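Local coordinates for protein putative RNase YutE (Bacillus subtilis subsp. subtilis str. 168, PDB 1YLM) that is probably an RNase toxin of the HepT family, the toxic half of a putative type VII toxin-antitoxin system, and forms a homodimer, at residues F16-Q19 / L20-D24; L38-I41 / G42-L45; Y95-L99 / V100-L104; A117-T120 / A121-F125. All coordinates share one frame; numbering follows the deposited sequence.

In the fold
The protein is all helical, and the four contacts follow one another along the chain: contact 1 ends helix 6-23, contact 2 lies on helix 32-59, contact 3 covers helix 96-100 and the turn after it, and contact 4 opens helix 119-137. Contact 1 packs against both contact 2 and contact 4, their centres about 10 and 11 Å away, so the three helices meet in one bundle. Contact 3 touches contact 2, centres about 11 Å apart, but lies about 21 Å from contacts 1 and 4. Contacts 1, 2 and 3 also reach the second subunit; thus the motif that holds the probable active-site Arg96 sits beside the dimer interface, whereas no other chain touches contact 4.

Contact 1 (F16-Q19 / L20-D24); sequences FEHQ and LALFD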
loop_
_atom_site.group_PDB
_atom_site.type_symbol
_atom_site.label_atom_id
_atom_site.label_comp_id
_atom_site.label_asym_id
_atom_site.label_seq_id
_atom_site.Cartn_x
_atom_site.Cartn_y
_atom_site.Cartn_z
ATOM N N PHE A 16 12.292 2.412 8.461
ATOM C CA PHE A 16 12.277 3.698 7.757
ATOM C C PHE A 16 13.657 4.098 7.225
ATOM O O PHE A 16 13.816 4.426 6.043
ATOM C CB PHE A 16 11.730 4.771 8.713
ATOM C CG PHE A 16 11.720 6.174 8.139
ATOM C CD1 PHE A 16 10.606 6.651 7.443
ATOM C CD2 PHE A 16 12.802 7.026 8.344
ATOM C CE1 PHE A 16 10.580 7.963 6.924
ATOM C CE2 PHE A 16 12.791 8.335 7.830
ATOM C CZ PHE A 16 11.674 8.802 7.123
ATOM N N GLU A 17 14.657 4.083 8.098
ATOM C CA GLU A 17 16.000 4.479 7.712
ATOM C C GLU A 17 16.571 3.572 6.603
ATOM O O GLU A 17 17.208 4.049 5.652
ATOM C CB GLU A 17 16.893 4.526 8.952
ATOM C CG GLU A 17 16.624 5.799 9.789
ATOM C CD GLU A 17 17.451 5.875 11.071
ATOM O OE1 GLU A 17 17.641 4.830 11.723
ATOM O OE2 GLU A 17 17.872 7.001 11.436
ATOM N N HIS A 18 16.307 2.275 6.705
ATOM C CA HIS A 18 16.715 1.347 5.647
ATOM C C HIS A 18 16.095 1.737 4.299
ATOM O O HIS A 18 16.796 1.790 3.280
ATOM C CB HIS A 18 16.387 -0.103 6.014
ATOM C CG HIS A 18 16.927 -1.102 5.035
ATOM N ND1 HIS A 18 18.281 -1.313 4.849
ATOM C CD2 HIS A 18 16.297 -1.928 4.165
ATOM C CE1 HIS A 18 18.453 -2.237 3.916
ATOM N NE2 HIS A 18 17.266 -2.624 3.486
ATOM N N GLN A 19 14.791 2.032 4.285
ATOM C CA GLN A 19 14.128 2.380 3.014
ATOM C C GLN A 19 14.680 3.704 2.460
ATOM O O GLN A 19 14.878 3.844 1.234
ATOM C CB GLN A 19 12.606 2.470 3.144
ATOM C CG GLN A 19 11.845 1.311 3.862
ATOM C CD GLN A 19 12.422 -0.085 3.632
ATOM O OE1 GLN A 19 12.767 -0.785 4.585
ATOM N NE2 GLN A 19 12.516 -0.489 2.395
ATOM N N LEU A 20 14.923 4.672 3.351
ATOM C CA LEU A 20 15.539 5.940 2.937
ATOM C C LEU A 20 16.931 5.711 2.336
ATOM O O LEU A 20 17.260 6.296 1.297
ATOM C CB LEU A 20 15.604 6.936 4.093
ATOM C CG LEU A 20 15.835 8.422 3.810
ATOM C CD1 LEU A 20 14.856 8.939 2.772
ATOM C CD2 LEU A 20 15.633 9.153 5.128
ATOM N N ALA A 21 17.731 4.858 2.979
ATOM C CA ALA A 21 19.060 4.480 2.461
ATOM C C ALA A 21 18.953 3.894 1.051
ATOM O O ALA A 21 19.766 4.204 0.179
ATOM C CB ALA A 21 19.741 3.509 3.384
ATOM N N LEU A 22 17.929 3.078 0.829
ATOM C CA LEU A 22 17.708 2.454 -0.471
ATOM C C LEU A 22 17.325 3.512 -1.493
ATOM O O LEU A 22 17.800 3.476 -2.635
ATOM C CB LEU A 22 16.644 1.356 -0.374
ATOM C CG LEU A 22 17.067 0.101 0.392
ATOM C CD1 LEU A 22 15.933 -0.913 0.479
ATOM C CD2 LEU A 22 18.311 -0.541 -0.250
ATOM N N PHE A 23 16.513 4.483 -1.069
ATOM C CA PHE A 23 16.151 5.604 -1.939
ATOM C C PHE A 23 17.407 6.355 -2.358
ATOM O O PHE A 23 17.543 6.768 -3.506
ATOM C CB PHE A 23 15.175 6.571 -1.257
ATOM C CG PHE A 23 14.893 7.803 -2.074
ATOM C CD1 PHE A 23 14.046 7.734 -3.176
ATOM C CD2 PHE A 23 15.511 9.015 -1.775
ATOM C CE1 PHE A 23 13.793 8.869 -3.962
ATOM C CE2 PHE A 23 15.264 10.158 -2.548
ATOM C CZ PHE A 23 14.400 10.079 -3.643
ATOM N N ASP A 24 18.332 6.520 -1.427
ATOM C CA ASP A 24 19.521 7.302 -1.704
ATOM C C ASP A 24 20.565 6.503 -2.507
ATOM O O ASP A 24 21.644 7.008 -2.771
ATOM C CB ASP A 24 20.095 7.851 -0.392
ATOM C CG ASP A 24 21.059 8.994 -0.611
ATOM O OD1 ASP A 24 20.673 10.018 -1.227
ATOM O OD2 ASP A 24 22.212 8.858 -0.162
#
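Residues 16-24 form the last turns of helix 6-23, and the contact is alpha-helical i to i+4 packing, with one flank in the helical bundle and another at the dimer interface. Four successive backbone bonds hold the turns together, among them Leu20 N to Phe16 O at 2.9 Å and Phe23 N to Gln19 O, also 2.9 Å. Asp24 is the first residue to leave helical geometry, though its N still reaches Leu20 O.

On the bundle side Phe16 and Leu20 run side by side in the same direction, both with CG anti to the backbone N (chi1 177° and -163°). A methyl, Leu20 CD2, meets the ring at CE2, 4.0 Å away. Large apolar groups suit this flank, because Phe16 also packs on Leu45 of helix 32-59 and on Pro126 of helix 119-137. Glu17, turned outward, forms a salt bridge with Arg130.

The flank toward the partner chain is more polar. His18 NE2 is hydrogen-bonded to Glu32 of the second subunit, which fixes the direction of the imidazole, while Leu22 supplies it with an apolar neighbour. Leu22 CG lies over one face of that ring, displaced toward the rim, and the branch that comes closest is Leu22 CD1, 3.7 Å from His18 NE2.

Contact 2 (L38-I41 / G42-L45); sequences LQRI and GHLL
Arg40 reaches along helix 32-59 to His43 and Leu44 in i to i+3 and i to i+4 packing, over regular helical bonds such as Leu44 N to Arg40 O. The guanidinium and the imidazole stand almost perpendicular, their planes 83° apart, with Arg40 NH1 3.7 Å from His43 ND1. A water bridges them in the planes of both groups: it accepts from Arg40 NH1 at 3.1 Å and is hydrogen-bonded to His43 ND1 at 2.8 Å. A bend at chi2 (64°) brings the arginine chain forward over Leu44, whose CD2 covers one guanidinium face near the rim, 3.8 Å from Arg40 CZ. The buried cation is well supplied with acceptors, since NE bonds to Gln39 and NH2 to Leu99 O, both of the second subunit.

Ile41 and Leu45 point the same way, and Ile41 CG2 meets Leu45 CD1 at 3.8 Å. Gly42 brings no side chain to the helix surface, where Leu99 CD1 lies close to its backbone.

Helix 6-23 covers Leu38 through Phe23, and helix 96-100 lies on His43 through Val100, with the His43 side chain about 5 Å from that of Arg96, the probable active-site residue; the His43 rings of the two subunits meet across the dimer.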
loop_
_atom_site.group_PDB
_atom_site.type_symbol
_atom_site.label_atom_id
_atom_site.label_comp_id
_atom_site.label_asym_id
_atom_site.label_seq_id
_atom_site.Cartn_x
_atom_site.Cartn_y
_atom_site.Cartn_z
ATOM N N LEU A 38 10.167 2.251 -6.282
ATOM C CA LEU A 38 10.063 3.607 -5.757
ATOM C C LEU A 38 8.682 3.862 -5.175
ATOM O O LEU A 38 8.566 4.491 -4.124
ATOM C CB LEU A 38 10.392 4.656 -6.823
ATOM C CG LEU A 38 10.459 6.109 -6.368
ATOM C CD1 LEU A 38 11.482 6.317 -5.233
ATOM C CD2 LEU A 38 10.796 6.956 -7.590
ATOM N N GLN A 39 7.645 3.346 -5.818
ATOM C CA GLN A 39 6.276 3.439 -5.232
ATOM C C GLN A 39 6.187 2.754 -3.859
ATOM O O GLN A 39 5.578 3.291 -2.920
ATOM C CB GLN A 39 5.213 2.873 -6.186
ATOM C CG GLN A 39 5.015 3.739 -7.453
ATOM C CD GLN A 39 4.189 3.044 -8.512
ATOM O OE1 GLN A 39 3.516 2.053 -8.238
ATOM N NE2 GLN A 39 4.216 3.575 -9.724
ATOM N N ARG A 40 6.798 1.573 -3.736
ATOM C CA ARG A 40 6.796 0.884 -2.447
ATOM C C ARG A 40 7.541 1.686 -1.383
ATOM O O ARG A 40 7.053 1.834 -0.266
ATOM C CB ARG A 40 7.379 -0.526 -2.572
ATOM C CG ARG A 40 7.306 -1.361 -1.280
ATOM C CD ARG A 40 5.889 -1.634 -0.868
ATOM N NE ARG A 40 5.830 -2.465 0.328
ATOM C CZ ARG A 40 4.707 -2.722 0.997
ATOM N NH1 ARG A 40 3.557 -2.176 0.607
ATOM N NH2 ARG A 40 4.733 -3.493 2.077
ATOM N N ILE A 41 8.712 2.213 -1.739
ATOM C CA ILE A 41 9.481 3.060 -0.826
ATOM C C ILE A 41 8.647 4.266 -0.347
ATOM O O ILE A 41 8.572 4.533 0.870
ATOM C CB ILE A 41 10.808 3.559 -1.466
ATOM C CG1 ILE A 41 11.798 2.388 -1.624
ATOM C CG2 ILE A 41 11.412 4.678 -0.601
ATOM C CD1 ILE A 41 13.020 2.750 -2.445
ATOM N N GLY A 42 8.045 4.989 -1.291
ATOM C CA GLY A 42 7.170 6.136 -0.961
ATOM C C GLY A 42 6.078 5.773 0.033
ATOM O O GLY A 42 5.894 6.458 1.066
ATOM N N HIS A 43 5.384 4.673 -0.251
ATOM C CA HIS A 43 4.315 4.147 0.603
ATOM C C HIS A 43 4.866 3.849 1.999
ATOM O O HIS A 43 4.316 4.327 3.008
ATOM C CB HIS A 43 3.692 2.898 -0.036
ATOM C CG HIS A 43 2.531 2.335 0.726
ATOM N ND1 HIS A 43 1.971 1.112 0.424
ATOM C CD2 HIS A 43 1.812 2.833 1.762
ATOM C CE1 HIS A 43 0.955 0.882 1.239
ATOM N NE2 HIS A 43 0.858 1.897 2.082
ATOM N N LEU A 44 5.968 3.086 2.049
ATOM C CA LEU A 44 6.588 2.735 3.340
ATOM C C LEU A 44 7.054 3.940 4.163
ATOM O O LEU A 44 6.841 3.961 5.378
ATOM C CB LEU A 44 7.713 1.714 3.155
ATOM C CG LEU A 44 7.254 0.352 2.602
ATOM C CD1 LEU A 44 8.461 -0.537 2.303
ATOM C CD2 LEU A 44 6.244 -0.351 3.534
ATOM N N LEU A 45 7.698 4.918 3.523
ATOM C CA LEU A 45 8.142 6.137 4.218
ATOM C C LEU A 45 6.949 6.838 4.888
ATOM O O LEU A 45 6.989 7.177 6.079
ATOM C CB LEU A 45 8.858 7.097 3.244
ATOM C CG LEU A 45 10.188 6.638 2.629
ATOM C CD1 LEU A 45 10.727 7.686 1.652
ATOM C CD2 LEU A 45 11.215 6.305 3.715
HETATM O O HOH W 1 2.648 -0.499 -1.780
#

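Contact 3 (Y95-L99 / V100-L104); sequences YRKTL and VQQYL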
loop_
_atom_site.group_PDB
_atom_site.type_symbol
_atom_site.label_atom_id
_atom_site.label_comp_id
_atom_site.label_asym_id
_atom_site.label_seq_id
_atom_site.Cartn_x
_atom_site.Cartn_y
_atom_site.Cartn_z
ATOM N N TYR A 95 0.747 12.481 -0.860
ATOM C CA TYR A 95 0.813 11.479 -1.937
ATOM C C TYR A 95 0.198 10.112 -1.576
ATOM O O TYR A 95 0.033 9.250 -2.437
ATOM C CB TYR A 95 2.257 11.335 -2.478
ATOM C CG TYR A 95 2.295 11.010 -3.958
ATOM C CD1 TYR A 95 2.011 11.990 -4.910
ATOM C CD2 TYR A 95 2.590 9.713 -4.410
ATOM C CE1 TYR A 95 2.034 11.703 -6.268
ATOM C CE2 TYR A 95 2.593 9.411 -5.786
ATOM C CZ TYR A 95 2.320 10.414 -6.702
ATOM O OH TYR A 95 2.330 10.160 -8.066
ATOM N N ARG A 96 -0.148 9.914 -0.299
ATOM C CA ARG A 96 -0.628 8.622 0.180
ATOM C C ARG A 96 -1.842 8.127 -0.593
ATOM O O ARG A 96 -1.881 6.978 -0.991
ATOM C CB ARG A 96 -0.956 8.657 1.673
ATOM C CG ARG A 96 -1.160 7.261 2.270
ATOM C CD ARG A 96 -1.659 7.347 3.715
ATOM N NE ARG A 96 -1.800 6.017 4.313
ATOM C CZ ARG A 96 -2.925 5.309 4.364
ATOM N NH1 ARG A 96 -4.069 5.782 3.861
ATOM N NH2 ARG A 96 -2.912 4.108 4.936
ATOM N N LYS A 97 -2.832 8.991 -0.801
ATOM C CA LYS A 97 -4.065 8.558 -1.468
ATOM C C LYS A 97 -3.789 8.031 -2.881
ATOM O O LYS A 97 -4.383 7.037 -3.300
ATOM C CB LYS A 97 -5.100 9.698 -1.510
ATOM C CG LYS A 97 -6.454 9.305 -2.092
ATOM C CD LYS A 97 -7.379 10.535 -2.168
ATOM C CE LYS A 97 -8.816 10.163 -2.583
ATOM N NZ LYS A 97 -9.732 11.376 -2.532
ATOM N N THR A 98 -2.879 8.684 -3.597
ATOM C CA THR A 98 -2.469 8.215 -4.919
ATOM C C THR A 98 -1.833 6.827 -4.849
ATOM O O THR A 98 -2.132 5.948 -5.668
ATOM C CB THR A 98 -1.510 9.215 -5.603
ATOM O OG1 THR A 98 -2.184 10.480 -5.747
ATOM C CG2 THR A 98 -1.109 8.700 -6.983
ATOM N N LEU A 99 -0.971 6.622 -3.858
ATOM C CA LEU A 99 -0.270 5.341 -3.722
ATOM C C LEU A 99 -1.163 4.184 -3.298
ATOM O O LEU A 99 -0.976 3.060 -3.776
ATOM C CB LEU A 99 0.917 5.483 -2.766
ATOM C CG LEU A 99 2.118 6.211 -3.375
ATOM C CD1 LEU A 99 3.075 6.638 -2.257
ATOM C CD2 LEU A 99 2.847 5.334 -4.408
ATOM N N VAL A 100 -2.139 4.454 -2.421
ATOM C CA VAL A 100 -2.936 3.372 -1.813
ATOM C C VAL A 100 -4.349 3.212 -2.374
ATOM O O VAL A 100 -4.928 2.126 -2.300
ATOM C CB VAL A 100 -2.996 3.481 -0.265
ATOM C CG1 VAL A 100 -1.583 3.640 0.306
ATOM C CG2 VAL A 100 -3.894 4.616 0.168
ATOM N N GLN A 101 -4.904 4.292 -2.908
ATOM C CA GLN A 101 -6.285 4.290 -3.366
ATOM C C GLN A 101 -6.416 4.561 -4.869
ATOM O O GLN A 101 -7.137 3.844 -5.560
ATOM C CB GLN A 101 -7.091 5.305 -2.557
ATOM C CG GLN A 101 -8.580 5.258 -2.810
ATOM C CD GLN A 101 -9.308 6.361 -2.070
ATOM O OE1 GLN A 101 -9.021 6.629 -0.901
ATOM N NE2 GLN A 101 -10.247 7.017 -2.747
ATOM N N GLN A 102 -5.723 5.582 -5.366
ATOM C CA GLN A 102 -5.816 5.956 -6.780
ATOM C C GLN A 102 -4.539 5.548 -7.512
ATOM O O GLN A 102 -3.881 6.350 -8.189
ATOM C CB GLN A 102 -6.111 7.462 -6.932
ATOM C CG GLN A 102 -7.474 7.903 -6.348
ATOM C CD GLN A 102 -7.627 9.426 -6.268
ATOM O OE1 GLN A 102 -6.646 10.167 -6.236
ATOM N NE2 GLN A 102 -8.870 9.890 -6.207
ATOM N N TYR A 103 -4.210 4.268 -7.386
ATOM C CA TYR A 103 -2.916 3.760 -7.813
ATOM C C TYR A 103 -2.744 3.737 -9.336
ATOM O O TYR A 103 -1.612 3.707 -9.815
ATOM C CB TYR A 103 -2.655 2.380 -7.201
ATOM C CG TYR A 103 -3.820 1.436 -7.358
ATOM C CD1 TYR A 103 -4.012 0.715 -8.551
ATOM C CD2 TYR A 103 -4.738 1.265 -6.320
ATOM C CE1 TYR A 103 -5.096 -0.157 -8.696
ATOM C CE2 TYR A 103 -5.821 0.412 -6.454
ATOM C CZ TYR A 103 -5.991 -0.299 -7.642
ATOM O OH TYR A 103 -7.060 -1.155 -7.746
ATOM N N LEU A 104 -3.853 3.779 -10.093
ATOM C CA LEU A 104 -3.731 3.927 -11.558
ATOM C C LEU A 104 -3.039 5.241 -11.935
ATOM O O LEU A 104 -2.464 5.368 -13.025
ATOM C CB LEU A 104 -5.076 3.837 -12.289
ATOM C CG LEU A 104 -5.918 2.550 -12.320
ATOM C CD1 LEU A 104 -6.716 2.438 -13.613
ATOM C CD2 LEU A 104 -5.121 1.282 -12.101
#
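The short helix 96-100 gives way to a turn in which Lys97 O accepts two backbone bonds, from Gln101 N at 2.8 Å and Gln102 N at 2.9 Å, while Val100 N closes a regular helical bond to Arg96 O. The second bond of Lys97 O spans five residues, so the coil widens as the helix ends. Tyr103 CA then comes within 3.2 Å of Thr98 O in a CA-H...O contact.

Arg96 runs straight from CG to NE, and chi4 (-95°) turns the guanidinium across the chain, with Val100 CG2 over one face, 3.9 Å from Arg96 NH1. That methyl stands between the backbone N and the carbonyl carbon of its own residue, and also lies 3.3 Å from Arg96 O. A beta-branched valine is well suited here, since its CG2 can approach both the arginine's carbonyl and its guanidinium.

Lys97 is likewise stretched out, but on the outer side, where both glutamine amides approach its CE from directions roughly at right angles. Lys97 CE lies 3.5 Å from Gln101 NE2 and 3.6 Å from Gln102 NE2, so the methylene rather than the ammonium does the touching.

These residues make up the RX(4)HXY motif assigned by similarity, with glutamine at position 101 where the motif names histidine. Tyr103 OH bonds to Asp51 of the second subunit, linking the motif to the other chain. Glu47 in a salt bridge at NE, the Tyr68 ring in a cation-pi contact and the Val100 methyl probably hold the guanidinium of Arg96, the probable active-site residue, consistent with a site built at the dimer interface.

Contact 4 (A117-T120 / A121-F125); sequences AHQT and ALQDF
Leu122 N bonds to His118 O at 3.0 Å where helix 119-137 begins, and the backbone bonds continue in step: Gln123 N reaches Gln119 O at 2.8 Å, and Asp124 N reaches Thr120 O at 2.9 Å. The His118 ring has Ala117 CB over the centre of one face, and its ND1 is hydrogen-bonded to Glu88.

Among the polar side chains, Gln119 and Gln123 meet one turn apart with their amide planes 84° from each other. NE2 of Gln119 lies 3.5 Å from NE2 of Gln123, but these are two donors, and the amides pack without bonding each other. The buried amide of Gln119 is served from elsewhere, for Gln119 NE2 donates to Asp24 OD1 at the end of helix 6-23. Thr120 and Asp124 run alongside each other, with the methyl Thr120 CG2 3.7 Å from Asp124 OD2. Polar residues suit this side of the helix, where Thr120 and Gln123 are exposed and Asp124 is partly so.

Leu122 lies against the carbonyl that its own N grips: its CG, anti to the carbonyl carbon (chi1 -70°), is 3.3 Å from His118 O. From there the branched end enters the bundle, where its apolar packing is on Phe16, Ile49 and Leu89.

The arrangement is that of a helix start, in which His118 is both the exit from helix 108-117 and the N-cap of helix 119-137, so that the chain passes from one helix to the next at a single residue within the helical bundle of the HepT-like family.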
loop_
_atom_site.group_PDB
_atom_site.type_symbol
_atom_site.label_atom_id
_atom_site.label_comp_id
_atom_site.label_asym_id
_atom_site.label_seq_id
_atom_site.Cartn_x
_atom_site.Cartn_y
_atom_site.Cartn_z
ATOM N N ALA A 117 13.011 16.305 -2.864
ATOM C CA ALA A 117 12.795 17.671 -2.387
ATOM C C ALA A 117 12.762 17.762 -0.859
ATOM O O ALA A 117 13.093 18.797 -0.293
ATOM C CB ALA A 117 11.515 18.227 -2.968
ATOM N N HIS A 118 12.327 16.689 -0.203
ATOM C CA HIS A 118 12.174 16.693 1.258
ATOM C C HIS A 118 13.088 15.688 1.932
ATOM O O HIS A 118 12.816 15.247 3.041
ATOM C CB HIS A 118 10.698 16.479 1.629
ATOM C CG HIS A 118 9.768 17.418 0.914
ATOM N ND1 HIS A 118 9.898 18.790 0.995
ATOM C CD2 HIS A 118 8.735 17.188 0.070
ATOM C CE1 HIS A 118 8.963 19.365 0.256
ATOM N NE2 HIS A 118 8.246 18.416 -0.321
ATOM N N GLN A 119 14.195 15.347 1.273
ATOM C CA GLN A 119 15.054 14.284 1.768
ATOM C C GLN A 119 15.695 14.638 3.119
ATOM O O GLN A 119 15.779 13.786 4.000
ATOM C CB GLN A 119 16.102 13.891 0.719
ATOM C CG GLN A 119 16.838 12.598 1.064
ATOM C CD GLN A 119 17.679 12.067 -0.069
ATOM O OE1 GLN A 119 17.446 12.385 -1.228
ATOM N NE2 GLN A 119 18.663 11.240 0.264
ATOM N N THR A 120 16.108 15.893 3.302
ATOM C CA THR A 120 16.692 16.308 4.586
ATOM C C THR A 120 15.707 16.167 5.773
ATOM O O THR A 120 16.079 15.618 6.820
ATOM C CB THR A 120 17.287 17.742 4.527
ATOM O OG1 THR A 120 18.346 17.782 3.552
ATOM C CG2 THR A 120 17.869 18.136 5.879
ATOM N N ALA A 121 14.476 16.655 5.613
ATOM C CA ALA A 121 13.425 16.487 6.630
ATOM C C ALA A 121 13.152 14.994 6.874
ATOM O O ALA A 121 12.979 14.554 8.018
ATOM C CB ALA A 121 12.158 17.198 6.231
ATOM N N LEU A 122 13.145 14.206 5.803
ATOM C CA LEU A 122 12.996 12.751 5.962
ATOM C C LEU A 122 14.116 12.123 6.802
ATOM O O LEU A 122 13.843 11.403 7.768
ATOM C CB LEU A 122 12.860 12.061 4.596
ATOM C CG LEU A 122 11.535 12.327 3.869
ATOM C CD1 LEU A 122 11.604 11.863 2.425
ATOM C CD2 LEU A 122 10.360 11.656 4.600
ATOM N N GLN A 123 15.365 12.427 6.457
ATOM C CA GLN A 123 16.527 11.947 7.203
ATOM C C GLN A 123 16.493 12.360 8.674
ATOM O O GLN A 123 16.905 11.602 9.545
ATOM C CB GLN A 123 17.826 12.469 6.578
ATOM C CG GLN A 123 18.082 11.976 5.157
ATOM C CD GLN A 123 19.270 12.663 4.498
ATOM O OE1 GLN A 123 19.652 13.778 4.870
ATOM N NE2 GLN A 123 19.857 12.003 3.512
ATOM N N ASP A 124 16.008 13.568 8.937
ATOM C CA ASP A 124 15.967 14.099 10.300
ATOM C C ASP A 124 14.817 13.584 11.156
ATOM O O ASP A 124 14.877 13.687 12.377
ATOM C CB ASP A 124 15.924 15.626 10.265
ATOM C CG ASP A 124 17.239 16.227 9.806
ATOM O OD1 ASP A 124 18.267 15.519 9.849
ATOM O OD2 ASP A 124 17.236 17.403 9.408
ATOM N N PHE A 125 13.776 13.041 10.520
ATOM C CA PHE A 125 12.583 12.583 11.255
ATOM C C PHE A 125 12.898 11.563 12.377
ATOM O O PHE A 125 12.461 11.759 13.516
ATOM C CB PHE A 125 11.505 12.059 10.293
ATOM C CG PHE A 125 10.247 11.573 10.984
ATOM C CD1 PHE A 125 9.312 12.488 11.498
ATOM C CD2 PHE A 125 10.001 10.217 11.137
ATOM C CE1 PHE A 125 8.163 12.043 12.152
ATOM C CE2 PHE A 125 8.836 9.760 11.766
ATOM C CZ PHE A 125 7.923 10.668 12.273
#